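Local coordinates for protein kinase A regulatory subunit, putative (Trypanosoma cruzi, PDB 6FTF) that probably restrains the catalytic subunit of a cAMP-independent protein kinase A and binds the nucleoside analogue 7-cyano-7-deazainosine in two cyclic-nucleotide-binding domains, at residues T37-H42 with L83-S88; V44-L49 with N143-T148; Q158-V163 with L202-E207; P164-L169 with M266-V271; A178-S183 with A257-R262. All blocks are in the same frame, centred on the assembly; numbering follows the deposited sequence. Where two conformers were deposited one is given.

Overall arrangement
Contacts 1 and 2 belong to the first cyclic-nucleotide-binding domain and touch through Phe-46, which packs on Leu-83 and Ile-85. Contacts 3, 4 and 5 lie in the second, where strands 201-205 and 254-260 are sheet neighbours and Leu-268 and Cys-267 pack on Leu-259. Contacts 1 and 3 are counterparts, each laying a helix end on the strand before a beta bulge, centres about 27 Å apart. Contacts 1, 3, 4 and 5 are buried; the first three are apolar, and contact 5, nearest the chain's centre, pairs strands through backbone bonds. Contact 2, partly buried, adds a water. Arg-262 of contact 5 bonds to Thr-41 O, and Val-44 packs on Cys-267, joining the domains.

Contact 1 of 5, residues T37-H42 with L83-S88; sequences TKLLTH and LYIIQS
Ile-85, on strand 83-86, points toward helix 37-42 and meets it with both branches. Its CG2 lies 4.1 Å from CB of Leu-39, while CG1 makes a looser approach of 4.4 Å to CD2 of Leu-40. The first torsion of Ile-85 (chi1 -53°) sets CG2 anti to the backbone N, which brings this methyl against CB of Leu-39. At Ile-86 the CB points away and the backbone takes over, its O sitting 3.8 Å from Leu-39 CD2. Gln-87 follows at the corner of the chain, where Leu-39 CD1 rests 4.0 Å from Gln-87 CA. Here Gln-87 and Ser-88 together face Ile-132 in a classic beta bulge, and Gln-87 OE1 is bonded to Trp-134 NE1. The two methyls of Leu-39 thus rest on successive backbone atoms, and the helix axis runs at 103° to the strand. Apart from the carbonyl of Ile-86, only carbon atoms meet: the helix is held to the beta barrel by shape and burial, not by directional bonds.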
# COMPACT_ATOMS: atom_id res chain seq x y z
N THR A 37 3.33 15.28 -3.48
CA THR A 37 3.33 14.09 -4.32
C THR A 37 3.97 12.91 -3.63
O THR A 37 3.59 11.76 -3.89
CB THR A 37 4.00 14.35 -5.67
OG1 THR A 37 5.37 14.73 -5.46
CG2 THR A 37 3.24 15.42 -6.45
N LYS A 38 4.94 13.14 -2.74
CA LYS A 38 5.47 12.03 -1.96
C LYS A 38 4.40 11.44 -1.06
O LYS A 38 4.28 10.21 -0.95
CB LYS A 38 6.68 12.48 -1.16
CG LYS A 38 7.43 11.34 -0.49
CD LYS A 38 8.68 11.83 0.23
CE LYS A 38 9.53 12.70 -0.69
NZ LYS A 38 10.00 11.97 -1.91
N LEU A 39 3.58 12.28 -0.42
CA LEU A 39 2.48 11.74 0.37
C LEU A 39 1.55 10.91 -0.50
O LEU A 39 1.13 9.81 -0.12
CB LEU A 39 1.69 12.86 1.04
CG LEU A 39 2.42 13.68 2.11
CD1 LEU A 39 1.57 14.87 2.52
CD2 LEU A 39 2.73 12.83 3.33
N LEU A 40 1.21 11.42 -1.68
CA LEU A 40 0.25 10.72 -2.53
C LEU A 40 0.81 9.40 -3.05
O LEU A 40 0.08 8.41 -3.13
CB LEU A 40 -0.14 11.61 -3.69
CG LEU A 40 -0.82 12.93 -3.35
CD1 LEU A 40 -1.11 13.59 -4.68
CD2 LEU A 40 -2.06 12.70 -2.51
N THR A 41 2.09 9.37 -3.43
CA THR A 41 2.63 8.16 -4.02
C THR A 41 2.86 7.05 -3.00
O THR A 41 3.09 5.90 -3.41
CB THR A 41 3.91 8.42 -4.81
OG1 THR A 41 4.90 8.95 -3.94
CG2 THR A 41 3.67 9.39 -5.98
N HIS A 42 2.79 7.34 -1.71
CA HIS A 42 2.89 6.30 -0.70
C HIS A 42 1.55 5.97 -0.06
O HIS A 42 1.49 5.08 0.79
CB HIS A 42 3.91 6.70 0.37
CG HIS A 42 5.31 6.71 -0.14
ND1 HIS A 42 5.82 7.76 -0.87
CD2 HIS A 42 6.28 5.77 -0.10
CE1 HIS A 42 7.07 7.49 -1.22
NE2 HIS A 42 7.37 6.29 -0.76
N LEU A 83 -11.36 14.93 1.51
CA LEU A 83 -10.35 13.92 1.80
C LEU A 83 -9.13 14.63 2.38
O LEU A 83 -8.63 15.58 1.79
CB LEU A 83 -9.96 13.22 0.51
CG LEU A 83 -8.90 12.12 0.63
CD1 LEU A 83 -9.43 10.93 1.41
CD2 LEU A 83 -8.44 11.68 -0.76
N TYR A 84 -8.66 14.17 3.53
CA TYR A 84 -7.51 14.76 4.20
C TYR A 84 -6.37 13.76 4.16
O TYR A 84 -6.55 12.61 4.56
CB TYR A 84 -7.83 15.03 5.68
CG TYR A 84 -8.89 16.06 5.89
CD1 TYR A 84 -10.22 15.76 5.74
CD2 TYR A 84 -8.54 17.37 6.21
CE1 TYR A 84 -11.19 16.74 5.93
CE2 TYR A 84 -9.48 18.34 6.39
CZ TYR A 84 -10.79 18.03 6.23
OH TYR A 84 -11.72 19.04 6.42
N ILE A 85 -5.21 14.17 3.67
CA ILE A 85 -4.00 13.37 3.71
C ILE A 85 -3.08 14.03 4.73
O ILE A 85 -2.77 15.23 4.64
CB ILE A 85 -3.32 13.26 2.33
CG1 ILE A 85 -4.31 12.77 1.26
CG2 ILE A 85 -2.11 12.31 2.42
CD1 ILE A 85 -4.95 11.43 1.54
N ILE A 86 -2.67 13.28 5.73
CA ILE A 86 -1.93 13.84 6.86
C ILE A 86 -0.46 14.02 6.50
O ILE A 86 0.23 13.05 6.16
CB ILE A 86 -2.09 12.93 8.09
CG1 ILE A 86 -3.56 12.84 8.51
CG2 ILE A 86 -1.23 13.44 9.22
CD1 ILE A 86 -3.83 11.76 9.52
N GLN A 87 0.03 15.25 6.61
CA GLN A 87 1.45 15.53 6.50
C GLN A 87 2.18 15.17 7.79
O GLN A 87 3.21 14.49 7.77
CB GLN A 87 1.67 17.00 6.17
CG GLN A 87 3.13 17.43 6.19
CD GLN A 87 3.30 18.89 5.86
OE1 GLN A 87 2.75 19.40 4.88
NE2 GLN A 87 4.04 19.60 6.71
N SER A 88 1.64 15.60 8.93
CA SER A 88 2.23 15.28 10.21
C SER A 88 1.14 15.38 11.27
O SER A 88 0.16 16.11 11.10
CB SER A 88 3.41 16.19 10.53
OG SER A 88 3.05 17.55 10.49

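Contact 2 of 5, residues V44-L49 with N143-T148; sequences VLFSFL and NLVMGT
Apolar contact between Val-145 and the aromatic ring of Phe-46 forms the middle of this junction. Val-145 CG1 approaches Phe-46 CD1 at 3.8 Å, and CG2 comes to 4.0 Å from CE1 of the same ring, so the forked side chain meets the ring obliquely. The torsion of Val-145 (chi1 -179°) sends CG1 anti to the backbone N and toward the 44-49 loop. CB of Leu-45 covers one face of the ring, off its centre. Farther along, Leu-49 CD1 adds a looser contact of 4.3 Å with Val-145 CG2.

Carbon-to-carbonyl contacts come second. Val-145 CG1 lies 3.4 Å from the O of Leu-45, and Leu-49 CD2 presses to 3.3 Å on Leu-144 O, a close approach for a methyl.

The polar link is indirect: a water lies 2.7 Å from both Leu-45 O and Val-145 O and can donate to them, though other acceptors compete for its protons. Within the loop, a type I beta turn runs from Phe-46 to Leu-49, and Ser-47 OG donates to the carbonyl of Val-44.

The contact thereby joins the loop between helices 30-42 and 51-60 to the end of helix 138-145. Helix 51-60 lies against both segments, through Ile-54 on Phe-46 and Leu-49 and Val-57 on Val-145, while Leu-83 and Ile-85 of strand 82-86 pack on Phe-46.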
# COMPACT_ATOMS: atom_id res chain seq x y z
N VAL A 44 -2.24 4.47 -0.38
CA VAL A 44 -2.86 3.48 -1.25
C VAL A 44 -4.02 4.01 -2.08
O VAL A 44 -4.37 3.39 -3.10
CB VAL A 44 -3.32 2.23 -0.48
CG1 VAL A 44 -2.17 1.62 0.28
CG2 VAL A 44 -4.51 2.55 0.42
N LEU A 45 -4.66 5.11 -1.69
CA LEU A 45 -5.79 5.62 -2.46
C LEU A 45 -5.39 6.13 -3.83
O LEU A 45 -6.27 6.29 -4.69
CB LEU A 45 -6.47 6.76 -1.71
CG LEU A 45 -7.14 6.38 -0.40
CD1 LEU A 45 -7.54 7.61 0.38
CD2 LEU A 45 -8.35 5.48 -0.63
N PHE A 46 -4.11 6.37 -4.06
CA PHE A 46 -3.61 6.94 -5.31
C PHE A 46 -2.74 5.96 -6.08
O PHE A 46 -2.06 6.36 -7.03
CB PHE A 46 -2.86 8.24 -5.01
CG PHE A 46 -3.63 9.18 -4.13
CD1 PHE A 46 -4.53 10.09 -4.65
CD2 PHE A 46 -3.49 9.11 -2.76
CE1 PHE A 46 -5.25 10.92 -3.82
CE2 PHE A 46 -4.21 9.94 -1.92
CZ PHE A 46 -5.09 10.83 -2.45
N SER A 47 -2.79 4.68 -5.72
CA SER A 47 -1.82 3.69 -6.17
C SER A 47 -1.70 3.60 -7.68
O SER A 47 -0.60 3.34 -8.19
CB SER A 47 -2.19 2.30 -5.66
OG SER A 47 -2.12 2.24 -4.26
N PHE A 48 -2.81 3.70 -8.41
CA PHE A 48 -2.79 3.45 -9.85
C PHE A 48 -2.92 4.72 -10.68
O PHE A 48 -3.16 4.64 -11.89
CB PHE A 48 -3.78 2.32 -10.20
CG PHE A 48 -3.38 1.01 -9.55
CD1 PHE A 48 -2.34 0.25 -10.09
CD2 PHE A 48 -3.93 0.61 -8.34
CE1 PHE A 48 -1.90 -0.89 -9.46
CE2 PHE A 48 -3.50 -0.54 -7.71
CZ PHE A 48 -2.48 -1.30 -8.27
N LEU A 49 -2.70 5.88 -10.09
CA LEU A 49 -2.59 7.12 -10.86
C LEU A 49 -1.19 7.27 -11.42
O LEU A 49 -0.19 6.99 -10.75
CB LEU A 49 -2.89 8.31 -9.96
CG LEU A 49 -4.31 8.43 -9.42
CD1 LEU A 49 -4.48 9.78 -8.75
CD2 LEU A 49 -5.36 8.23 -10.50
N ASN A 143 -13.82 12.21 -9.67
CA ASN A 143 -13.56 12.23 -11.10
C ASN A 143 -12.17 11.72 -11.44
O ASN A 143 -12.00 11.05 -12.47
CB ASN A 143 -13.71 13.64 -11.66
CG ASN A 143 -15.12 13.97 -11.96
OD1 ASN A 143 -15.62 13.68 -13.06
ND2 ASN A 143 -15.81 14.57 -11.01
N LEU A 144 -11.16 12.04 -10.63
CA LEU A 144 -9.78 11.76 -11.00
C LEU A 144 -9.12 10.66 -10.19
O LEU A 144 -8.12 10.09 -10.67
CB LEU A 144 -8.93 13.02 -10.86
CG LEU A 144 -9.36 14.23 -11.68
CD1 LEU A 144 -8.29 15.29 -11.55
CD2 LEU A 144 -9.59 13.88 -13.15
N VAL A 145 -9.58 10.36 -8.99
CA VAL A 145 -8.90 9.42 -8.12
C VAL A 145 -9.62 8.09 -8.03
O VAL A 145 -9.01 7.03 -8.20
CB VAL A 145 -8.69 10.02 -6.72
CG1 VAL A 145 -7.94 9.02 -5.83
CG2 VAL A 145 -7.94 11.33 -6.81
N MET A 146 -10.91 8.12 -7.74
CA MET A 146 -11.59 6.90 -7.30
C MET A 146 -11.49 5.78 -8.33
O MET A 146 -11.20 4.63 -7.99
CB MET A 146 -13.04 7.22 -6.98
CG MET A 146 -13.79 6.02 -6.52
SD MET A 146 -15.37 6.50 -5.83
CE MET A 146 -16.12 4.89 -5.60
N GLY A 147 -11.76 6.09 -9.59
CA GLY A 147 -11.56 5.10 -10.63
C GLY A 147 -12.29 3.82 -10.32
O GLY A 147 -13.47 3.84 -9.94
N THR A 148 -11.58 2.71 -10.46
CA THR A 148 -12.13 1.38 -10.25
C THR A 148 -11.92 0.85 -8.84
O THR A 148 -11.80 -0.36 -8.64
CB THR A 148 -11.57 0.41 -11.30
OG1 THR A 148 -10.15 0.43 -11.25
CG2 THR A 148 -12.07 0.77 -12.71
O HOH W 1 -6.64 6.13 -7.35

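Contact 3 of 5, residues Q158-V163 with L202-E207; sequences QFLANV and LYIIME. With EDO (1,2-ethanediol), chain B.
The ring of Phe-159 is wedged between Met-206 on one face and Val-163 on the other. Its chi1 of 168° sets CG anti to the backbone N and drives the ring toward the strand. Met-206 CG makes a CH-pi contact, 3.8 Å from the ring centroid and 19° off the normal. The chain then bends at chi3 (75°) to bring CE over the CG end of the ring, nearest the backbone of Phe-159, with SD farther above the face as a Met-aromatic contact. This grip occurs at a classic beta bulge, Met-206 and Glu-207 both facing Ile-255, where strand 202-205 turns a corner of the cyclic-nucleotide-binding barrel. At the ring's rim, CZ reaches Ile-205 O at 3.6 Å and CE2 touches Ile-204 CG2 at 3.8 Å. Val-163 CG2 approaches that methyl more loosely, at 4.4 Å. A 1,2-ethanediol, probably from the crystallisation liquor, accepts from Gln-158 NE2 through O1 (2.7 Å) and from Asn-162 ND2 through O2.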
# COMPACT_ATOMS: atom_id res chain seq x y z
N GLN A 158 -12.18 -11.23 -0.84
CA GLN A 158 -12.50 -12.61 -0.43
C GLN A 158 -11.23 -13.46 -0.35
O GLN A 158 -11.08 -14.28 0.56
CB GLN A 158 -13.53 -13.21 -1.37
CG GLN A 158 -14.15 -14.52 -0.85
CD GLN A 158 -13.37 -15.76 -1.20
OE1 GLN A 158 -12.57 -15.79 -2.13
NE2 GLN A 158 -13.65 -16.83 -0.47
N PHE A 159 -10.31 -13.27 -1.30
CA PHE A 159 -9.03 -13.97 -1.26
C PHE A 159 -8.22 -13.56 -0.04
O PHE A 159 -7.69 -14.41 0.68
CB PHE A 159 -8.25 -13.65 -2.54
CG PHE A 159 -6.82 -14.08 -2.47
CD1 PHE A 159 -6.49 -15.42 -2.49
CD2 PHE A 159 -5.81 -13.15 -2.37
CE1 PHE A 159 -5.17 -15.83 -2.42
CE2 PHE A 159 -4.48 -13.57 -2.30
CZ PHE A 159 -4.18 -14.90 -2.32
N LEU A 160 -8.11 -12.26 0.20
CA LEU A 160 -7.28 -11.79 1.32
C LEU A 160 -7.80 -12.30 2.65
O LEU A 160 -7.02 -12.53 3.58
CB LEU A 160 -7.19 -10.27 1.33
CG LEU A 160 -6.58 -9.61 0.09
CD1 LEU A 160 -6.66 -8.12 0.19
CD2 LEU A 160 -5.14 -10.05 -0.10
N ALA A 161 -9.11 -12.48 2.76
CA ALA A 161 -9.74 -13.04 3.95
C ALA A 161 -9.36 -14.49 4.19
O ALA A 161 -9.73 -15.04 5.24
CB ALA A 161 -11.26 -12.94 3.83
N ASN A 162 -8.67 -15.12 3.26
CA ASN A 162 -8.26 -16.51 3.39
C ASN A 162 -6.75 -16.68 3.41
O ASN A 162 -6.26 -17.82 3.40
CB ASN A 162 -8.87 -17.34 2.26
CG ASN A 162 -10.33 -17.63 2.47
OD1 ASN A 162 -10.70 -18.53 3.23
ND2 ASN A 162 -11.19 -16.86 1.81
N VAL A 163 -5.98 -15.59 3.44
CA VAL A 163 -4.53 -15.65 3.39
C VAL A 163 -3.96 -15.70 4.82
O VAL A 163 -4.17 -14.75 5.59
CB VAL A 163 -3.94 -14.45 2.64
CG1 VAL A 163 -2.43 -14.40 2.77
CG2 VAL A 163 -4.35 -14.50 1.17
N LEU A 202 6.28 -7.12 -4.10
CA LEU A 202 5.89 -8.22 -3.24
C LEU A 202 4.71 -8.92 -3.90
O LEU A 202 3.79 -8.26 -4.40
CB LEU A 202 5.52 -7.72 -1.84
CG LEU A 202 5.15 -8.74 -0.77
CD1 LEU A 202 5.47 -8.20 0.63
CD2 LEU A 202 3.68 -9.10 -0.86
N TYR A 203 4.74 -10.24 -3.93
CA TYR A 203 3.73 -11.04 -4.60
C TYR A 203 3.07 -11.96 -3.59
O TYR A 203 3.76 -12.61 -2.80
CB TYR A 203 4.36 -11.89 -5.71
CG TYR A 203 5.03 -11.10 -6.81
CD1 TYR A 203 6.34 -10.69 -6.68
CD2 TYR A 203 4.35 -10.75 -7.96
CE1 TYR A 203 6.95 -9.96 -7.67
CE2 TYR A 203 4.95 -10.02 -8.95
CZ TYR A 203 6.24 -9.62 -8.80
OH TYR A 203 6.86 -8.88 -9.80
N ILE A 204 1.75 -12.03 -3.62
CA ILE A 204 1.00 -13.02 -2.86
C ILE A 204 0.46 -14.01 -3.87
O ILE A 204 -0.16 -13.61 -4.86
CB ILE A 204 -0.14 -12.38 -2.06
CG1 ILE A 204 0.37 -11.21 -1.20
CG2 ILE A 204 -0.81 -13.44 -1.22
CD1 ILE A 204 -0.73 -10.43 -0.50
N ILE A 205 0.74 -15.28 -3.66
CA ILE A 205 0.35 -16.30 -4.62
C ILE A 205 -1.14 -16.60 -4.48
O ILE A 205 -1.59 -17.13 -3.46
CB ILE A 205 1.20 -17.56 -4.47
CG1 ILE A 205 2.68 -17.20 -4.61
CG2 ILE A 205 0.78 -18.60 -5.51
CD1 ILE A 205 3.61 -18.34 -4.28
N MET A 206 -1.91 -16.31 -5.53
CA MET A 206 -3.33 -16.63 -5.56
C MET A 206 -3.58 -18.04 -6.08
O MET A 206 -4.56 -18.68 -5.67
CB MET A 206 -4.10 -15.61 -6.41
CG MET A 206 -4.00 -14.20 -5.89
SD MET A 206 -4.89 -12.97 -6.85
CE MET A 206 -6.58 -13.32 -6.36
N GLU A 207 -2.73 -18.53 -6.97
CA GLU A 207 -2.82 -19.89 -7.46
C GLU A 207 -1.45 -20.30 -7.97
O GLU A 207 -0.74 -19.49 -8.56
CB GLU A 207 -3.81 -19.95 -8.62
CG GLU A 207 -4.09 -21.31 -9.19
CD GLU A 207 -4.92 -21.20 -10.45
OE1 GLU A 207 -5.96 -20.50 -10.43
OE2 GLU A 207 -4.52 -21.79 -11.48
C1 EDO B . -15.68 -15.93 2.63
O1 EDO B . -15.68 -16.62 1.37
C2 EDO B . -14.27 -15.83 3.21
O2 EDO B . -13.67 -17.12 3.26

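Contact 4 of 5, residues P164-L169 with M266-V271; sequences PFLGGL and MCLGPV
The N3A motif of the second cyclic-nucleotide-binding domain, which helix 149-160, the 3-10 segment 164-166 and helix 171-178 fit, packs here through its loop against the end of helix 264-268, with Leu-166 CD2 meeting Leu-268 CD2 at 3.7 Å. The two leucines touch methyl to methyl, and Leu-268 CD2 also comes within 4.3 Å of CE2 on the Phe-165 ring. Leu-166 CD2 in turn covers a face of that ring, toward its rim. The 3-10 segment leads into a type I beta turn, Leu-166 to Leu-169; the counterpart of this loop in the first domain is the 44-49 loop between helices 30-42 and 51-60. Leu-169, which closes the turn, crosses Pro-270 and Val-271 at about right angles. Its CD2 rests on both, 3.8 Å from Pro-270 CB and 3.9 Å from Val-271 CG1. Val-271 has its chi1 at -63°, placing CG1 anti to the carbonyl carbon, and this methyl also lies 3.7 Å from the O of Phe-165. Its other methyl, CG2, approaches Phe-165 CD2 at 4.3 Å. Ile-204 of strand 201-205 packs on Phe-165, and His-232 meets its ring with the planes inclined at about 55°.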
# COMPACT_ATOMS: atom_id res chain seq x y z
N PRO A 164 -3.21 -16.75 5.19
CA PRO A 164 -2.76 -16.85 6.60
C PRO A 164 -2.03 -15.63 7.15
O PRO A 164 -2.35 -15.20 8.26
CB PRO A 164 -1.91 -18.13 6.60
CG PRO A 164 -2.55 -18.97 5.55
CD PRO A 164 -2.94 -18.00 4.45
N PHE A 165 -1.05 -15.09 6.44
CA PHE A 165 -0.24 -14.04 7.04
C PHE A 165 -0.99 -12.73 7.20
O PHE A 165 -0.50 -11.84 7.90
CB PHE A 165 1.10 -13.85 6.30
CG PHE A 165 1.07 -12.89 5.13
CD1 PHE A 165 0.66 -13.31 3.87
CD2 PHE A 165 1.52 -11.61 5.27
CE1 PHE A 165 0.69 -12.44 2.79
CE2 PHE A 165 1.55 -10.74 4.20
CZ PHE A 165 1.13 -11.17 2.96
N LEU A 166 -2.19 -12.62 6.62
CA LEU A 166 -3.01 -11.43 6.75
C LEU A 166 -4.12 -11.59 7.78
O LEU A 166 -4.95 -10.68 7.95
CB LEU A 166 -3.63 -11.06 5.40
CG LEU A 166 -2.62 -10.79 4.29
CD1 LEU A 166 -3.34 -10.59 2.99
CD2 LEU A 166 -1.75 -9.60 4.59
N GLY A 167 -4.14 -12.70 8.52
CA GLY A 167 -5.24 -12.98 9.41
C GLY A 167 -5.39 -11.98 10.54
O GLY A 167 -6.49 -11.86 11.10
N GLY A 168 -4.34 -11.27 10.88
CA GLY A 168 -4.44 -10.26 11.91
C GLY A 168 -4.98 -8.92 11.45
O GLY A 168 -5.28 -8.08 12.30
N LEU A 169 -5.11 -8.69 10.13
CA LEU A 169 -5.69 -7.45 9.62
C LEU A 169 -7.22 -7.53 9.71
O LEU A 169 -7.81 -8.56 9.42
CB LEU A 169 -5.30 -7.25 8.14
CG LEU A 169 -3.83 -7.05 7.76
CD1 LEU A 169 -3.69 -6.72 6.26
CD2 LEU A 169 -3.14 -5.99 8.60
N MET A 266 2.44 1.27 4.46
CA MET A 266 1.05 1.60 4.77
C MET A 266 0.20 0.35 4.87
O MET A 266 -0.63 0.23 5.77
CB MET A 266 0.45 2.57 3.75
CG MET A 266 -1.03 2.85 4.02
SD MET A 266 -1.66 4.37 3.25
CE MET A 266 -3.38 3.98 3.33
N CYS A 267 0.36 -0.59 3.95
CA CYS A 267 -0.53 -1.75 3.81
C CYS A 267 -0.17 -2.88 4.76
O CYS A 267 -1.04 -3.61 5.25
CB CYS A 267 -0.39 -2.33 2.41
SG CYS A 267 -1.00 -1.29 1.13
N LEU A 268 1.13 -3.11 4.92
CA LEU A 268 1.59 -4.29 5.63
C LEU A 268 2.35 -3.96 6.89
O LEU A 268 2.78 -4.88 7.60
CB LEU A 268 2.42 -5.19 4.71
CG LEU A 268 1.63 -5.84 3.56
CD1 LEU A 268 2.55 -6.74 2.77
CD2 LEU A 268 0.41 -6.62 4.05
N GLY A 269 2.47 -2.68 7.24
CA GLY A 269 3.06 -2.27 8.49
C GLY A 269 2.57 -3.09 9.67
O GLY A 269 3.36 -3.54 10.51
N PRO A 270 1.26 -3.32 9.76
CA PRO A 270 0.73 -4.08 10.90
C PRO A 270 1.15 -5.55 10.94
O PRO A 270 0.97 -6.20 11.98
CB PRO A 270 -0.79 -3.93 10.76
CG PRO A 270 -0.98 -2.70 9.94
CD PRO A 270 0.18 -2.67 8.99
N VAL A 271 1.69 -6.10 9.85
CA VAL A 271 2.12 -7.49 9.85
C VAL A 271 3.62 -7.63 9.65
O VAL A 271 4.11 -8.72 9.39
CB VAL A 271 1.33 -8.36 8.86
CG1 VAL A 271 -0.15 -8.40 9.26
CG2 VAL A 271 1.50 -7.87 7.45

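Contact 5 of 5, residues A178-S183 with A257-R262; sequences ADALSS and AKLNRR
Ser-182 and Lys-258 form an antiparallel hydrogen-bonded pair between strands 181-183 and 257-260, each giving and taking a backbone bond. Ser-182 N donates to Lys-258 O at 3.2 Å, lying in the carbonyl plane, and Lys-258 N returns a shorter bond of 2.7 Å to Ser-182 O. Both oxygens have further company. A water donates to Lys-258 O at 2.9 Å, and CA of Leu-181 makes a CA-H...O contact with the same carbonyl. Ser-182 O likewise receives a CA-H...O contact from Ala-257 CA, at 3.3 Å. A chi1 of 64° turns Ser-182 OG to that water, 2.7 Å away.

Where the strands diverge, a second water replaces a direct bond: it donates to Ala-180 O at 2.7 Å and accepts from Asn-260 N at 2.9 Å. Asn-260 OD1 accepts from Arg-262 N, closing an Asx turn, while Lys-258 NZ forms a salt bridge with Glu-184 and meets Trp-201 in a cation-pi contact. Ser-183 OG is bonded to Tyr-156 OH, and Asn-260 ND2 to Glu-200.

On the other face, Leu-181 CD1 touches Ala-257 CB; in the turn before the strand, Ala-180 CB presses on Leu-259 CD1 at 3.5 Å. Within these segments two direct backbone bonds therefore join the outermost strand of its sheet to its neighbour, with water extending the link as the strands part, over an apolar face covered by helices 149-160 and 264-268.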
# COMPACT_ATOMS: atom_id res chain seq x y z
N ALA A 178 -5.94 -4.18 -0.46
CA ALA A 178 -6.54 -4.39 -1.78
C ALA A 178 -6.40 -3.16 -2.67
O ALA A 178 -6.23 -3.28 -3.89
CB ALA A 178 -8.01 -4.77 -1.65
N ASP A 179 -6.51 -1.96 -2.08
CA ASP A 179 -6.40 -0.71 -2.83
C ASP A 179 -5.09 -0.62 -3.61
O ASP A 179 -5.02 0.11 -4.60
CB ASP A 179 -6.46 0.49 -1.87
CG ASP A 179 -7.86 0.81 -1.36
OD1 ASP A 179 -8.84 0.61 -2.11
OD2 ASP A 179 -7.95 1.31 -0.21
N ALA A 180 -4.04 -1.29 -3.14
CA ALA A 180 -2.70 -1.19 -3.70
C ALA A 180 -2.32 -2.41 -4.53
O ALA A 180 -1.18 -2.47 -5.03
CB ALA A 180 -1.67 -0.97 -2.59
N LEU A 181 -3.22 -3.38 -4.74
CA LEU A 181 -2.88 -4.61 -5.44
C LEU A 181 -3.29 -4.56 -6.90
O LEU A 181 -4.32 -3.98 -7.27
CB LEU A 181 -3.55 -5.82 -4.79
CG LEU A 181 -3.09 -6.17 -3.38
CD1 LEU A 181 -3.94 -7.30 -2.84
CD2 LEU A 181 -1.64 -6.54 -3.34
N SER A 182 -2.48 -5.21 -7.73
CA SER A 182 -2.84 -5.56 -9.09
C SER A 182 -2.50 -7.02 -9.28
O SER A 182 -1.93 -7.66 -8.40
CB SER A 182 -2.13 -4.67 -10.12
OG SER A 182 -0.73 -4.86 -10.07
N SER A 183 -2.91 -7.58 -10.41
CA SER A 183 -2.70 -9.00 -10.65
C SER A 183 -1.68 -9.21 -11.77
O SER A 183 -1.60 -8.42 -12.71
CB SER A 183 -4.02 -9.69 -11.02
OG SER A 183 -4.91 -9.63 -9.92
N ALA A 257 -1.17 -11.66 -6.76
CA ALA A 257 -1.49 -10.28 -6.44
C ALA A 257 -0.17 -9.60 -6.09
O ALA A 257 0.65 -10.17 -5.38
CB ALA A 257 -2.45 -10.18 -5.25
N LYS A 258 0.02 -8.40 -6.61
CA LYS A 258 1.31 -7.71 -6.64
C LYS A 258 1.18 -6.37 -5.92
O LYS A 258 0.25 -5.60 -6.20
CB LYS A 258 1.61 -7.50 -8.15
CG LYS A 258 2.88 -6.82 -8.57
CD LYS A 258 2.97 -6.84 -10.09
CE LYS A 258 4.29 -6.26 -10.58
NZ LYS A 258 4.40 -6.30 -12.05
N LEU A 259 2.13 -6.08 -5.03
CA LEU A 259 2.18 -4.86 -4.24
C LEU A 259 3.52 -4.16 -4.45
O LEU A 259 4.58 -4.79 -4.33
CB LEU A 259 2.07 -5.26 -2.77
CG LEU A 259 2.17 -4.13 -1.77
CD1 LEU A 259 0.94 -3.23 -1.82
CD2 LEU A 259 2.36 -4.67 -0.37
N ASN A 260 3.49 -2.87 -4.74
CA ASN A 260 4.73 -2.12 -4.87
C ASN A 260 5.32 -1.75 -3.51
O ASN A 260 4.61 -1.44 -2.56
CB ASN A 260 4.51 -0.87 -5.71
CG ASN A 260 5.81 -0.22 -6.13
OD1 ASN A 260 6.33 0.68 -5.47
ND2 ASN A 260 6.39 -0.72 -7.20
N ARG A 261 6.65 -1.70 -3.47
CA ARG A 261 7.38 -1.36 -2.26
C ARG A 261 6.93 -0.03 -1.67
O ARG A 261 6.96 0.13 -0.45
CB ARG A 261 8.88 -1.35 -2.55
CG ARG A 261 9.76 -1.29 -1.35
CD ARG A 261 11.20 -1.45 -1.78
NE ARG A 261 12.10 -1.42 -0.65
CZ ARG A 261 13.43 -1.53 -0.76
NH1 ARG A 261 13.99 -1.68 -1.95
NH2 ARG A 261 14.18 -1.48 0.32
N ARG A 262 6.54 0.93 -2.50
CA ARG A 262 6.15 2.24 -1.97
C ARG A 262 4.91 2.17 -1.08
O ARG A 262 4.69 3.08 -0.28
CB ARG A 262 5.95 3.26 -3.08
CG ARG A 262 4.81 2.98 -4.04
CD ARG A 262 4.98 3.73 -5.37
NE ARG A 262 4.04 3.32 -6.44
CZ ARG A 262 2.95 3.99 -6.80
NH1 ARG A 262 2.60 5.11 -6.18
NH2 ARG A 262 2.18 3.54 -7.78
O HOH W 2 1.18 -1.17 -5.09
O HOH W 3 0.55 -3.50 -8.15